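Local coordinates for protein addiction module toxin RelE (Helicobacter pylori, PDB 4LTT) that probably cleaves RNA as the RelE-family (YafQ-type) toxin of a toxin-antitoxin system, and can bind copper, at residues S25-N28 with E29-T33. Numbering follows the deposited sequence.
Sequences SVLN and EVILT
Leu27 and Ile31, one helical turn apart on helix 25-35, meet end to flank: the branch carbon CG of Leu27 lies 3.7 Å from the terminal CD1 of Ile31, with CD1 of Leu27 also against it. The two side chains slant across one another. In Ile31, CG1 stands beside the backbone N (chi1 -73°), which carries CD1 back toward the preceding turn and brings CG1 over the carbonyl oxygen of Leu27. Both are buried and touch strand 75-82, Leu27 at Leu81 and Ile31 at Leu78; long branched aliphatic chains suit this face because they are long enough to bridge from helix to strand and apolar enough to be buried there.

A second apolar pair, looser than the first, joins Val26 and Val30, with CG1 of Val26 at 4.2 Å from CG2 of Val30. Both residues also rest on Phe44 of a loop, and their compact beta-branched side chains keep the methyls close to the backbone there.

Beneath these pairs runs the backbone bonding of a regular alpha-helix. The N of Val30 gives a bond of 2.9 Å to O of Val26, while N of Ile31 binds O of Leu27 at 2.8 Å. On the outer side, N of Glu29 reaches O of Ser25 at 3.2 Å and N of Leu32 reaches O of Asn28 at 3.0 Å. Ser25 opens the helix, its own N hydrogen-bonded to OD1 of Asp23.

Polar Ser25, Asn28 and Glu29 occupy the exposed side, where their side chains can meet solvent. The helix is therefore largely amphipathic, although Leu32 is exposed too and touches Met1: the backbone bonds pair the carbonyls of residues 25 to 28 with N-H groups a turn later, and the buried aliphatic side chains pack on the sheet and the loop by dispersion and hydrophobic burial.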
loop_
_atom_site.group_PDB
_atom_site.type_symbol
_atom_site.label_atom_id
_atom_site.label_comp_id
_atom_site.label_asym_id
_atom_site.label_seq_id
_atom_site.Cartn_x
_atom_site.Cartn_y
_atom_site.Cartn_z
ATOM N N SER A 25 -3.626 3.597 11.841
ATOM C CA SER A 25 -2.668 3.030 12.780
ATOM C C SER A 25 -2.043 1.745 12.270
ATOM O O SER A 25 -0.811 1.564 12.350
ATOM C CB SER A 25 -3.272 2.922 14.134
ATOM O OG SER A 25 -4.202 1.961 14.156
ATOM N N VAL A 26 -2.844 0.833 11.734
ATOM C CA VAL A 26 -2.308 -0.364 11.195
ATOM C C VAL A 26 -1.432 -0.070 9.957
ATOM O O VAL A 26 -0.334 -0.668 9.796
ATOM C CB VAL A 26 -3.424 -1.404 10.856
ATOM C CG1 VAL A 26 -2.847 -2.610 10.148
ATOM C CG2 VAL A 26 -4.072 -1.806 12.179
ATOM N N LEU A 27 -1.901 0.798 9.089
ATOM C CA LEU A 27 -1.114 1.219 7.957
ATOM C C LEU A 27 0.297 1.660 8.384
ATOM O O LEU A 27 1.303 1.320 7.734
ATOM C CB LEU A 27 -1.770 2.319 7.141
ATOM C CG LEU A 27 -0.986 2.906 5.994
ATOM C CD1 LEU A 27 -0.717 1.859 4.906
ATOM C CD2 LEU A 27 -1.758 4.067 5.425
ATOM N N ASN A 28 0.403 2.521 9.388
ATOM C CA ASN A 28 1.689 2.991 9.806
ATOM C C ASN A 28 2.587 1.848 10.260
ATOM O O ASN A 28 3.815 1.889 10.022
ATOM C CB ASN A 28 1.546 4.097 10.877
ATOM C CG ASN A 28 1.067 5.388 10.339
ATOM O OD1 ASN A 28 1.265 5.691 9.176
ATOM N ND2 ASN A 28 0.330 6.131 11.175
ATOM N N GLU A 29 2.019 0.912 10.978
ATOM C CA GLU A 29 2.806 -0.227 11.392
ATOM C C GLU A 29 3.284 -1.064 10.226
ATOM O O GLU A 29 4.439 -1.533 10.190
ATOM C CB GLU A 29 1.988 -1.095 12.334
ATOM C CG GLU A 29 2.680 -2.298 12.939
ATOM C CD GLU A 29 1.634 -3.204 13.561
ATOM O OE1 GLU A 29 0.814 -3.807 12.832
ATOM O OE2 GLU A 29 1.560 -3.278 14.753
ATOM N N VAL A 30 2.405 -1.276 9.250
ATOM C CA VAL A 30 2.773 -2.012 8.009
ATOM C C VAL A 30 3.901 -1.270 7.254
ATOM O O VAL A 30 4.880 -1.905 6.828
ATOM C CB VAL A 30 1.559 -2.170 7.105
ATOM C CG1 VAL A 30 1.973 -2.600 5.642
ATOM C CG2 VAL A 30 0.537 -3.112 7.716
ATOM N N ILE A 31 3.768 0.063 7.137
ATOM C CA ILE A 31 4.772 0.813 6.435
ATOM C C ILE A 31 6.117 0.648 7.126
ATOM O O ILE A 31 7.150 0.454 6.457
ATOM C CB ILE A 31 4.349 2.296 6.299
ATOM C CG1 ILE A 31 3.229 2.415 5.256
ATOM C CG2 ILE A 31 5.548 3.166 5.924
ATOM C CD1 ILE A 31 2.536 3.730 5.296
ATOM N N LEU A 32 6.144 0.733 8.465
ATOM C CA LEU A 32 7.421 0.609 9.140
ATOM C C LEU A 32 8.035 -0.782 8.893
ATOM O O LEU A 32 9.259 -0.907 8.646
ATOM C CB LEU A 32 7.223 0.879 10.638
ATOM C CG LEU A 32 8.537 0.732 11.464
ATOM C CD1 LEU A 32 9.580 1.731 11.038
ATOM C CD2 LEU A 32 8.202 0.828 12.965
ATOM N N THR A 33 7.213 -1.821 8.978
ATOM C CA THR A 33 7.684 -3.175 8.728
ATOM C C THR A 33 8.292 -3.300 7.320
ATOM O O THR A 33 9.361 -3.865 7.181
ATOM C CB THR A 33 6.518 -4.155 8.882
ATOM O OG1 THR A 33 6.042 -4.030 10.243
ATOM C CG2 THR A 33 6.908 -5.585 8.651
#